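Phosphorylated carbohydrates phosphatase TM_1254 (Thermotoga maritima msb8, PDB 3KBB) dephosphorylates phosphorylated carbohydrates such as erythrose 4-phosphate, fructose 6-phosphate, 2-deoxyglucose 6-phosphate and mannose 6-phosphate, using a divalent metal cation. Local coordinates at residues 23-28 against 76-81. Numbering follows the deposited sequence.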
loop_
_atom_site.group_PDB
_atom_site.type_symbol
_atom_site.label_atom_id
_atom_site.label_comp_id
_atom_site.label_asym_id
_atom_site.label_seq_id
_atom_site.Cartn_x
_atom_site.Cartn_y
_atom_site.Cartn_z
ATOM N N TYR A 23 10.515 -1.987 -14.361
ATOM C CA TYR A 23 10.508 -3.070 -15.360
ATOM C C TYR A 23 11.175 -2.625 -16.672
ATOM O O TYR A 23 11.839 -3.423 -17.344
ATOM C CB TYR A 23 9.106 -3.588 -15.624
ATOM C CG TYR A 23 8.460 -4.345 -14.473
ATOM C CD1 TYR A 23 9.159 -4.614 -13.289
ATOM C CD2 TYR A 23 7.173 -4.839 -14.606
ATOM C CE1 TYR A 23 8.544 -5.322 -12.222
ATOM C CE2 TYR A 23 6.572 -5.552 -13.580
ATOM C CZ TYR A 23 7.258 -5.790 -12.400
ATOM O OH TYR A 23 6.598 -6.487 -11.418
ATOM N N ARG A 24 11.023 -1.346 -16.999
ATOM C CA ARG A 24 11.718 -0.752 -18.162
ATOM C C ARG A 24 13.237 -0.838 -17.992
ATOM O O ARG A 24 13.953 -1.210 -18.943
ATOM C CB ARG A 24 11.241 0.692 -18.395
ATOM C CG ARG A 24 11.636 1.277 -19.786
ATOM C CD ARG A 24 11.662 2.815 -19.788
ATOM N NE ARG A 24 12.678 3.316 -18.880
ATOM C CZ ARG A 24 13.975 3.386 -19.157
ATOM N NH1 ARG A 24 14.429 3.041 -20.378
ATOM N NH2 ARG A 24 14.813 3.847 -18.239
ATOM N N ARG A 25 13.741 -0.511 -16.805
ATOM C CA ARG A 25 15.162 -0.663 -16.498
ATOM C C ARG A 25 15.672 -2.104 -16.560
ATOM O O ARG A 25 16.803 -2.354 -17.014
ATOM C CB ARG A 25 15.481 -0.091 -15.122
ATOM C CG ARG A 25 15.465 1.422 -15.096
ATOM C CD ARG A 25 15.914 1.949 -13.723
ATOM N NE ARG A 25 15.640 3.378 -13.538
ATOM C CZ ARG A 25 16.228 4.121 -12.606
ATOM N NH1 ARG A 25 17.120 3.570 -11.772
ATOM N NH2 ARG A 25 15.924 5.411 -12.492
ATOM N N VAL A 26 14.859 -3.043 -16.078
ATOM C CA VAL A 26 15.210 -4.454 -16.183
ATOM C C VAL A 26 15.403 -4.813 -17.654
ATOM O O VAL A 26 16.469 -5.332 -18.025
ATOM C CB VAL A 26 14.133 -5.360 -15.588
ATOM C CG1 VAL A 26 14.470 -6.845 -15.857
ATOM C CG2 VAL A 26 14.013 -5.085 -14.120
ATOM N N ALA A 27 14.403 -4.495 -18.478
ATOM C CA ALA A 27 14.445 -4.821 -19.907
ATOM C C ALA A 27 15.682 -4.171 -20.518
ATOM O O ALA A 27 16.435 -4.814 -21.286
ATOM C CB ALA A 27 13.202 -4.327 -20.573
ATOM N N GLU A 28 15.892 -2.892 -20.186
ATOM C CA GLU A 28 17.029 -2.136 -20.710
ATOM C C GLU A 28 18.369 -2.777 -20.319
ATOM O O GLU A 28 19.324 -2.783 -21.109
ATOM C CB GLU A 28 16.936 -0.679 -20.219
ATOM C CG GLU A 28 18.122 0.167 -20.536
ATOM C CD GLU A 28 17.948 1.597 -20.094
ATOM O OE1 GLU A 28 17.133 2.322 -20.717
ATOM O OE2 GLU A 28 18.615 1.984 -19.148
ATOM N N LYS A 76 14.571 -1.510 -6.208
ATOM C CA LYS A 76 15.230 -0.812 -5.107
ATOM C C LYS A 76 15.726 0.550 -5.543
ATOM O O LYS A 76 15.516 1.541 -4.849
ATOM C CB LYS A 76 16.405 -1.647 -4.554
ATOM C CG LYS A 76 15.990 -2.757 -3.583
ATOM C CD LYS A 76 15.415 -2.181 -2.280
ATOM C CE LYS A 76 15.634 -3.112 -1.086
ATOM N NZ LYS A 76 14.958 -4.432 -1.245
ATOM N N ARG A 77 16.386 0.584 -6.696
ATOM C CA ARG A 77 16.959 1.799 -7.247
ATOM C C ARG A 77 15.883 2.807 -7.585
ATOM O O ARG A 77 15.991 3.977 -7.207
ATOM C CB ARG A 77 17.755 1.479 -8.504
ATOM C CG ARG A 77 19.013 0.673 -8.250
ATOM C CD ARG A 77 19.869 0.608 -9.507
ATOM N NE ARG A 77 20.688 -0.602 -9.576
ATOM C CZ ARG A 77 21.869 -0.764 -8.982
ATOM N NH1 ARG A 77 22.401 0.209 -8.243
ATOM N NH2 ARG A 77 22.523 -1.911 -9.124
ATOM N N VAL A 78 14.863 2.352 -8.312
ATOM C CA VAL A 78 13.768 3.213 -8.713
ATOM C C VAL A 78 13.054 3.759 -7.470
ATOM O O VAL A 78 12.801 4.969 -7.392
ATOM C CB VAL A 78 12.781 2.502 -9.688
ATOM C CG1 VAL A 78 11.577 3.383 -10.012
ATOM C CG2 VAL A 78 13.500 2.115 -10.996
ATOM N N PHE A 79 12.745 2.880 -6.506
ATOM C CA PHE A 79 11.963 3.301 -5.320
ATOM C C PHE A 79 12.809 4.268 -4.518
ATOM O O PHE A 79 12.355 5.356 -4.122
ATOM C CB PHE A 79 11.549 2.109 -4.451
ATOM C CG PHE A 79 10.453 1.250 -5.047
ATOM C CD1 PHE A 79 9.945 1.485 -6.328
ATOM C CD2 PHE A 79 9.940 0.190 -4.323
ATOM C CE1 PHE A 79 8.950 0.678 -6.873
ATOM C CE2 PHE A 79 8.957 -0.637 -4.872
ATOM C CZ PHE A 79 8.450 -0.385 -6.135
ATOM N N SER A 80 14.063 3.888 -4.316
ATOM C CA SER A 80 14.996 4.752 -3.626
ATOM C C SER A 80 15.068 6.128 -4.284
ATOM O O SER A 80 15.011 7.148 -3.598
ATOM C CB SER A 80 16.376 4.094 -3.543
ATOM O OG SER A 80 17.367 5.074 -3.268
ATOM N N GLU A 81 15.152 6.162 -5.611
ATOM C CA GLU A 81 15.261 7.437 -6.326
ATOM C C GLU A 81 13.944 8.231 -6.324
ATOM O O GLU A 81 13.939 9.444 -6.070
ATOM C CB GLU A 81 15.748 7.228 -7.767
ATOM C CG GLU A 81 16.265 8.525 -8.448
ATOM C CD GLU A 81 16.287 8.462 -9.976
ATOM O OE1 GLU A 81 16.667 7.405 -10.550
ATOM O OE2 GLU A 81 15.916 9.485 -10.602
#
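R25 leaves its helix with CG anti to its own carbonyl carbon (chi1 -73°) and runs out extended as far as NE, while E81, its CG anti to the backbone N, stretches to meet it, and the two side chains cross at about a right angle. The bond between them is a salt bridge: R25 NH2 donates to E81 OE1 over 2.9 Å at a fairly straight N-H...O angle of 160°. The carboxylate oxygen lies almost in the guanidinium plane and receives the bond on its syn side, with NH2 somewhat out of the carboxylate plane, and the two flat groups are clearly twisted against each other. CG2 of V78 lies over one face of the guanidinium, toward its rim, 3.6 Å from R25 NE and equally near R25 CD. R77 adds only its CB, 3.9 Å from R25 NH1, while the rest of its chain turns off from the contact. The contact joins helices 19-29 and 64-82 in the helical cap of this HAD-superfamily phosphatase, away from the nucleophile assigned by similarity in the Rossmann-like core. The axes of the two short segments approach to 10.7 Å, a separation that the extended R25 bridges, and at 138° are inclined well away from strictly antiparallel. Within its own helix R25 NE also pairs with E21, so the guanidinium is held between carboxylates of both helices, which should restrict its rotation. An alanine here is likely to leave both E81 and E21 without this cationic partner and to uncover the methyl of V78. Beside this bridge, Y23 and V26 pack against V71 and F67 of helix 64-82, and V78 touches L18.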